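Glycine betaine/carnitine/choline ABC transporter%2C ATP-binding protein%2C putative (PDB 5IIP) probably serves as the ATP-binding subunit of the osmolyte uptake system OpuC, which the second messenger c-di-AMP inhibits, here represented by its CBS domains. Local coordinates at residues 125-130 and 140-145; 45-50 and 66-71. All coordinates share one frame; numbering follows the deposited sequence.

Contact 1: 125-130 and 140-145; sequences VRNVPV and LITRAN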
ATOM      1  N   VAL D 125       8.497   1.943   2.701  1.00 49.49           N
ATOM      2  CA  VAL D 125       8.170   1.247   1.492  1.00 50.22           C
ATOM      3  C   VAL D 125       9.391   0.840   0.711  1.00 47.52           C
ATOM      4  O   VAL D 125      10.154   1.661   0.262  1.00 51.93           O
ATOM      5  CB  VAL D 125       7.310   2.147   0.611  1.00 56.60           C
ATOM      6  CG1 VAL D 125       5.987   2.409   1.273  1.00 51.11           C
ATOM      7  CG2 VAL D 125       8.042   3.446   0.362  1.00 55.35           C
ATOM      8  N   ARG D 126       9.552  -0.465   0.615  1.00 48.95           N
ATOM      9  CA  ARG D 126      10.637  -1.163  -0.084  1.00 47.77           C
ATOM     10  C   ARG D 126      10.735  -1.141  -1.609  1.00 48.11           C
ATOM     11  O   ARG D 126      11.803  -1.066  -2.139  1.00 46.84           O
ATOM     12  CB  ARG D 126      10.673  -2.608   0.367  1.00 50.92           C
ATOM     13  CG  ARG D 126      10.721  -2.756   1.858  1.00 58.62           C
ATOM     14  CD  ARG D 126      10.592  -4.194   2.278  1.00 63.76           C
ATOM     15  NE  ARG D 126      10.719  -4.354   3.712  1.00 69.30           N
ATOM     16  CZ  ARG D 126      11.843  -4.193   4.390  1.00 68.92           C
ATOM     17  NH1 ARG D 126      11.846  -4.376   5.682  1.00 72.26           N
ATOM     18  NH2 ARG D 126      12.961  -3.859   3.789  1.00 67.30           N
ATOM     19  N   ASN D 127       9.625  -1.262  -2.307  1.00 50.66           N
ATOM     20  CA  ASN D 127       9.640  -1.278  -3.756  1.00 46.25           C
ATOM     21  C   ASN D 127       8.752  -0.244  -4.337  1.00 44.84           C
ATOM     22  O   ASN D 127       7.576  -0.302  -4.160  1.00 53.52           O
ATOM     23  CB  ASN D 127       9.148  -2.614  -4.243  1.00 45.89           C
ATOM     24  CG  ASN D 127       9.909  -3.743  -3.673  1.00 46.07           C
ATOM     25  OD1 ASN D 127       9.447  -4.415  -2.789  1.00 53.70           O
ATOM     26  ND2 ASN D 127      11.091  -3.936  -4.151  1.00 45.85           N
ATOM     27  N   VAL D 128       9.315   0.706  -5.047  1.00 46.69           N
ATOM     28  CA  VAL D 128       8.524   1.739  -5.651  1.00 44.07           C
ATOM     29  C   VAL D 128       8.457   1.587  -7.158  1.00 44.21           C
ATOM     30  O   VAL D 128       9.383   1.880  -7.869  1.00 44.65           O
ATOM     31  CB  VAL D 128       9.123   3.094  -5.313  1.00 45.73           C
ATOM     32  CG1 VAL D 128       8.191   4.204  -5.693  1.00 46.52           C
ATOM     33  CG2 VAL D 128       9.437   3.176  -3.845  1.00 43.12           C
ATOM     34  N   PRO D 129       7.344   1.117  -7.656  1.00 45.07           N
ATOM     35  CA  PRO D 129       7.164   0.912  -9.083  1.00 46.78           C
ATOM     36  C   PRO D 129       7.186   2.174  -9.887  1.00 43.72           C
ATOM     37  O   PRO D 129       6.665   3.143  -9.452  1.00 47.00           O
ATOM     38  CB  PRO D 129       5.796   0.278  -9.165  1.00 42.47           C
ATOM     39  CG  PRO D 129       5.515  -0.217  -7.843  1.00 47.07           C
ATOM     40  CD  PRO D 129       6.204   0.652  -6.892  1.00 45.78           C
ATOM     41  N   VAL D 130       7.771   2.144 -11.065  1.00 46.29           N
ATOM     42  CA  VAL D 130       7.818   3.304 -11.917  1.00 48.70           C
ATOM     43  C   VAL D 130       6.892   3.094 -13.067  1.00 49.20           C
ATOM     44  O   VAL D 130       6.950   2.108 -13.737  1.00 46.68           O
ATOM     45  CB  VAL D 130       9.203   3.540 -12.469  1.00 51.69           C
ATOM     46  CG1 VAL D 130       9.216   4.736 -13.380  1.00 51.44           C
ATOM     47  CG2 VAL D 130      10.172   3.716 -11.343  1.00 47.81           C
ATOM     48  N   LEU D 140      11.461  -0.187 -11.816  1.00 50.83           N
ATOM     49  CA  LEU D 140      11.395  -0.299 -10.381  1.00 49.46           C
ATOM     50  C   LEU D 140      12.513   0.373  -9.623  1.00 52.05           C
ATOM     51  O   LEU D 140      13.669   0.251  -9.971  1.00 51.66           O
ATOM     52  CB  LEU D 140      11.413  -1.764  -9.988  1.00 47.06           C
ATOM     53  CG  LEU D 140      11.372  -2.031  -8.503  1.00 48.45           C
ATOM     54  CD1 LEU D 140      10.002  -1.679  -8.021  1.00 49.25           C
ATOM     55  CD2 LEU D 140      11.688  -3.463  -8.182  1.00 47.48           C
ATOM     56  N   ILE D 141      12.169   1.066  -8.554  1.00 50.32           N
ATOM     57  CA  ILE D 141      13.178   1.643  -7.716  1.00 49.91           C
ATOM     58  C   ILE D 141      13.009   1.098  -6.322  1.00 41.35           C
ATOM     59  O   ILE D 141      11.977   1.160  -5.768  1.00 44.26           O
ATOM     60  CB  ILE D 141      13.165   3.164  -7.741  1.00 50.18           C
ATOM     61  CG1 ILE D 141      11.989   3.698  -7.015  1.00 51.86           C
ATOM     62  CG2 ILE D 141      13.135   3.653  -9.162  1.00 52.55           C
ATOM     63  CD1 ILE D 141      11.837   5.190  -7.157  1.00 58.08           C
ATOM     64  N   THR D 142      14.047   0.538  -5.769  1.00 43.39           N
ATOM     65  CA  THR D 142      13.978  -0.014  -4.443  1.00 49.50           C
ATOM     66  C   THR D 142      14.479   0.963  -3.415  1.00 46.04           C
ATOM     67  O   THR D 142      15.235   1.833  -3.720  1.00 47.47           O
ATOM     68  CB  THR D 142      14.817  -1.286  -4.332  1.00 45.93           C
ATOM     69  OG1 THR D 142      16.179  -0.975  -4.504  1.00 44.28           O
ATOM     70  CG2 THR D 142      14.440  -2.255  -5.380  1.00 47.22           C
ATOM     71  N   ARG D 143      14.042   0.811  -2.192  1.00 47.67           N
ATOM     72  CA  ARG D 143      14.497   1.660  -1.135  1.00 43.79           C
ATOM     73  C   ARG D 143      15.976   1.446  -0.913  1.00 42.08           C
ATOM     74  O   ARG D 143      16.694   2.345  -0.587  1.00 47.28           O
ATOM     75  CB  ARG D 143      13.723   1.414   0.130  1.00 45.50           C
ATOM     76  CG  ARG D 143      13.998   2.440   1.198  1.00 47.44           C
ATOM     77  CD  ARG D 143      13.186   2.213   2.436  1.00 47.96           C
ATOM     78  NE  ARG D 143      13.515   3.151   3.462  1.00 44.85           N
ATOM     79  CZ  ARG D 143      14.624   3.104   4.147  1.00 43.15           C
ATOM     80  NH1 ARG D 143      15.508   2.183   3.923  1.00 37.66           N
ATOM     81  NH2 ARG D 143      14.845   3.997   5.046  1.00 46.14           N
ATOM     82  N   ALA D 144      16.425   0.222  -1.093  1.00 49.23           N
ATOM     83  CA  ALA D 144      17.812  -0.119  -0.887  1.00 45.64           C
ATOM     84  C   ALA D 144      18.695   0.584  -1.832  1.00 47.26           C
ATOM     85  O   ALA D 144      19.766   0.992  -1.490  1.00 49.44           O
ATOM     86  CB  ALA D 144      18.027  -1.598  -0.988  1.00 47.11           C
ATOM     87  N   ASN D 145      18.252   0.698  -3.052  1.00 47.12           N
ATOM     88  CA  ASN D 145      19.016   1.393  -4.053  1.00 47.09           C
ATOM     89  C   ASN D 145      19.170   2.880  -3.823  1.00 42.47           C
ATOM     90  O   ASN D 145      20.175   3.441  -4.125  1.00 43.42           O
ATOM     91  CB  ASN D 145      18.448   1.118  -5.421  1.00 50.54           C
ATOM     92  CG  ASN D 145      18.746  -0.256  -5.874  1.00 45.59           C
ATOM     93  OD1 ASN D 145      19.722  -0.836  -5.472  1.00 51.69           O
ATOM     94  ND2 ASN D 145      17.901  -0.785  -6.698  1.00 51.27           N
TER
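Leu140 comes first along 140-145: Leu140 CD1 lies 3.6 Å from Val128 O and CD2 comes near Asn127 ND2, the two side chains crossing at a slant. Ile141 then makes the two-way backbone exchange with Val128. Ile141 N donates to Val128 O at 3.0 Å, tilted 35° from the carbonyl plane, whereas Val128 N lies nearly on the extension of the Ile141 C=O bond. The chi1 of Ile141, 72°, sets CG1 between its own backbone N and carbonyl carbon, where it packs 3.4 Å from Val128 CB; CG2 goes to Val130 CG2. Bridges Asn127–Thr142, Val128–Ile141 and Pro129–Leu140, with short axes at 159°, define the antiparallel hairpin of the second CBS domain. At Thr142 the strand gives way to a helix. Thr142 CG2 meets Asn127 ND2, and Thr142 OG1 accepts from Asn145 N at 3.0 Å, an N-cap bond. Arg143 N closes the hydrogen bonding by donating to Arg126 O at 2.9 Å from above the carbonyl plane. Arg143 CB rests 3.6 Å from Val125 O, and the extended chain carries NE and NH2 to the carbonyls of Arg123 and Leu121.

Contact 2: 45-50 and 66-71; sequences ITIQAE and DTIFVV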
ATOM      1  N   ILE D  45      10.182  -7.667 -12.040  1.00 52.77           N
ATOM      2  CA  ILE D  45       9.766  -9.023 -12.265  1.00 48.07           C
ATOM      3  C   ILE D  45       8.272  -9.021 -12.179  1.00 51.19           C
ATOM      4  O   ILE D  45       7.713  -8.511 -11.242  1.00 47.56           O
ATOM      5  CB  ILE D  45      10.305  -9.939 -11.184  1.00 55.12           C
ATOM      6  CG1 ILE D  45      11.811  -9.840 -11.142  1.00 59.55           C
ATOM      7  CG2 ILE D  45       9.859 -11.362 -11.415  1.00 54.19           C
ATOM      8  CD1 ILE D  45      12.496 -10.469 -12.321  1.00 60.83           C
ATOM      9  N   THR D  46       7.617  -9.597 -13.164  1.00 48.64           N
ATOM     10  CA  THR D  46       6.196  -9.554 -13.207  1.00 42.56           C
ATOM     11  C   THR D  46       5.553 -10.857 -13.398  1.00 41.96           C
ATOM     12  O   THR D  46       6.197 -11.838 -13.628  1.00 39.59           O
ATOM     13  CB  THR D  46       5.718  -8.661 -14.340  1.00 44.71           C
ATOM     14  OG1 THR D  46       6.150  -9.181 -15.583  1.00 52.50           O
ATOM     15  CG2 THR D  46       6.266  -7.342 -14.206  1.00 47.82           C
ATOM     16  N   ILE D  47       4.246 -10.817 -13.259  1.00 39.12           N
ATOM     17  CA  ILE D  47       3.397 -11.951 -13.463  1.00 42.88           C
ATOM     18  C   ILE D  47       2.112 -11.460 -14.070  1.00 43.08           C
ATOM     19  O   ILE D  47       1.639 -10.426 -13.706  1.00 35.07           O
ATOM     20  CB  ILE D  47       3.126 -12.727 -12.176  1.00 41.27           C
ATOM     21  CG1 ILE D  47       2.606 -14.096 -12.517  1.00 42.78           C
ATOM     22  CG2 ILE D  47       2.135 -12.035 -11.285  1.00 36.51           C
ATOM     23  CD1 ILE D  47       2.401 -14.992 -11.349  1.00 41.40           C
ATOM     24  N   GLN D  48       1.558 -12.210 -14.991  1.00 35.38           N
ATOM     25  CA  GLN D  48       0.324 -11.826 -15.608  1.00 41.47           C
ATOM     26  C   GLN D  48      -0.800 -12.072 -14.650  1.00 40.14           C
ATOM     27  O   GLN D  48      -0.706 -12.902 -13.807  1.00 41.41           O
ATOM     28  CB  GLN D  48       0.148 -12.523 -16.931  1.00 42.93           C
ATOM     29  CG  GLN D  48       1.251 -12.227 -17.886  1.00 38.64           C
ATOM     30  CD  GLN D  48       1.065 -10.955 -18.643  1.00 42.47           C
ATOM     31  OE1 GLN D  48      -0.012 -10.618 -19.031  1.00 46.56           O
ATOM     32  NE2 GLN D  48       2.127 -10.278 -18.892  1.00 41.01           N
ATOM     33  N   ALA D  49      -1.867 -11.326 -14.789  1.00 39.13           N
ATOM     34  CA  ALA D  49      -3.022 -11.413 -13.908  1.00 43.96           C
ATOM     35  C   ALA D  49      -3.778 -12.714 -13.902  1.00 42.72           C
ATOM     36  O   ALA D  49      -4.377 -13.066 -12.936  1.00 42.69           O
ATOM     37  CB  ALA D  49      -3.970 -10.281 -14.183  1.00 44.35           C
ATOM     38  N   GLU D  50      -3.752 -13.409 -15.010  1.00 40.04           N
ATOM     39  CA  GLU D  50      -4.461 -14.649 -15.142  1.00 42.27           C
ATOM     40  C   GLU D  50      -3.774 -15.814 -14.511  1.00 43.08           C
ATOM     41  O   GLU D  50      -4.347 -16.856 -14.360  1.00 42.13           O
ATOM     42  CB  GLU D  50      -4.709 -14.934 -16.592  1.00 44.78           C
ATOM     43  CG  GLU D  50      -5.430 -13.817 -17.300  1.00 42.65           C
ATOM     44  CD  GLU D  50      -4.514 -12.718 -17.750  1.00 46.86           C
ATOM     45  OE1 GLU D  50      -3.320 -12.803 -17.496  1.00 50.60           O
ATOM     46  OE2 GLU D  50      -4.982 -11.767 -18.363  1.00 53.63           O
ATOM     47  N   ASP D  66      12.135 -10.875  -3.729  1.00 58.32           N
ATOM     48  CA  ASP D  66      11.173 -10.736  -2.642  1.00 58.54           C
ATOM     49  C   ASP D  66       9.716 -10.561  -3.032  1.00 54.84           C
ATOM     50  O   ASP D  66       8.868 -11.090  -2.378  1.00 57.21           O
ATOM     51  N   THR D  67       9.413  -9.808  -4.067  1.00 49.17           N
ATOM     52  CA  THR D  67       8.049  -9.736  -4.552  1.00 49.83           C
ATOM     53  C   THR D  67       7.960  -9.405  -6.041  1.00 51.62           C
ATOM     54  O   THR D  67       8.910  -9.020  -6.678  1.00 50.50           O
ATOM     55  N   ILE D  68       6.772  -9.603  -6.568  1.00 46.16           N
ATOM     56  CA  ILE D  68       6.505  -9.424  -7.951  1.00 45.79           C
ATOM     57  C   ILE D  68       5.347  -8.511  -8.168  1.00 42.18           C
ATOM     58  O   ILE D  68       4.502  -8.343  -7.343  1.00 36.70           O
ATOM     59  CB  ILE D  68       6.159 -10.766  -8.601  1.00 45.17           C
ATOM     60  CG1 ILE D  68       5.140 -11.485  -7.775  1.00 43.34           C
ATOM     61  CG2 ILE D  68       7.352 -11.661  -8.671  1.00 46.57           C
ATOM     62  CD1 ILE D  68       4.780 -12.829  -8.293  1.00 46.64           C
ATOM     63  N   PHE D  69       5.325  -7.963  -9.349  1.00 44.65           N
ATOM     64  CA  PHE D  69       4.299  -7.075  -9.763  1.00 39.06           C
ATOM     65  C   PHE D  69       3.378  -7.673 -10.803  1.00 39.22           C
ATOM     66  O   PHE D  69       3.809  -8.248 -11.748  1.00 37.53           O
ATOM     67  CB  PHE D  69       4.950  -5.837 -10.294  1.00 40.09           C
ATOM     68  CG  PHE D  69       5.810  -5.185  -9.323  1.00 41.33           C
ATOM     69  CD1 PHE D  69       5.305  -4.282  -8.459  1.00 41.43           C
ATOM     70  CD2 PHE D  69       7.105  -5.516  -9.244  1.00 46.39           C
ATOM     71  CE1 PHE D  69       6.089  -3.693  -7.536  1.00 50.19           C
ATOM     72  CE2 PHE D  69       7.911  -4.937  -8.324  1.00 50.98           C
ATOM     73  CZ  PHE D  69       7.401  -4.016  -7.464  1.00 51.00           C
ATOM     74  N   VAL D  70       2.090  -7.502 -10.589  1.00 39.53           N
ATOM     75  CA  VAL D  70       1.070  -7.971 -11.472  1.00 34.88           C
ATOM     76  C   VAL D  70       0.707  -6.941 -12.508  1.00 34.40           C
ATOM     77  O   VAL D  70       0.438  -5.839 -12.190  1.00 34.68           O
ATOM     78  CB  VAL D  70      -0.191  -8.289 -10.690  1.00 34.68           C
ATOM     79  CG1 VAL D  70      -1.231  -8.961 -11.544  1.00 35.97           C
ATOM     80  CG2 VAL D  70       0.132  -9.159  -9.532  1.00 38.82           C
ATOM     81  N   VAL D  71       0.700  -7.340 -13.758  1.00 36.21           N
ATOM     82  CA  VAL D  71       0.341  -6.469 -14.835  1.00 36.25           C
ATOM     83  C   VAL D  71      -0.602  -7.205 -15.723  1.00 40.01           C
ATOM     84  O   VAL D  71      -0.687  -8.385 -15.654  1.00 37.54           O
ATOM     85  CB  VAL D  71       1.522  -6.080 -15.695  1.00 40.06           C
ATOM     86  CG1 VAL D  71       2.456  -5.179 -14.963  1.00 41.00           C
ATOM     87  CG2 VAL D  71       2.245  -7.290 -16.172  1.00 40.52           C
TER
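Ile47 has CG1 opposite its backbone N (chi1 -163°), which places CG2 between N and the carbonyl carbon, where it meets Val70 CG2 at 3.9 Å and Ile68 CD1 at 4.1 Å. Ile68 has the other arrangement: chi1 of 48° puts CG1 in that place and leaves Ile68 CG2 anti to the carbonyl carbon, 3.7 Å from Ile45 CG2. Ile47 and Val70 run side by side in the same direction, while the two pairs involving Ile68 meet at a slant. Farther on, Ala49 CB touches Val70 CG1. Ile45 O accepts from Phe69 N in the carbonyl plane, with a nearly straight N-H...O angle of 175°. Ile45 O also lies at the edge of the Phe69 ring, near its plane, 3.7 Å from Phe69 CD2. Ile47 bonds with both N and O, to Phe69 O and Val71 N respectively, and Ala49 N adds a weak bond to Val71 O. Thr46 CA also approaches Phe69 O at 3.1 Å in a CA-H...O contact. Helix 53-63 joins the two strands and covers Ile45, Ile47 and Ile68, completing the parallel beta-alpha-beta unit of a CBS domain.

Overall arrangement
Contacts 1 and 2 occupy successive CBS domains, with centres about 15 Å apart, and share no strand. Contact 2 is the more buried and joins parallel strands across a helical connection; contact 1 is partly buried and joins antiparallel neighbours through a short turn. Apolar branches dominate the packing within both, but contact 1 ends in a helix cap and arginine-to-carbonyl bonds, and its Val125 packs on His103 of the second subunit. The ring of Phe69 is where the segments themselves meet: Phe69 CE1 lies 3.5 Å from Pro129 CG, and Phe69 CZ 3.5 Å from Leu140 CD1. It is one part of the packing between the two sheets, with Thr46 and Val71 on Leu137.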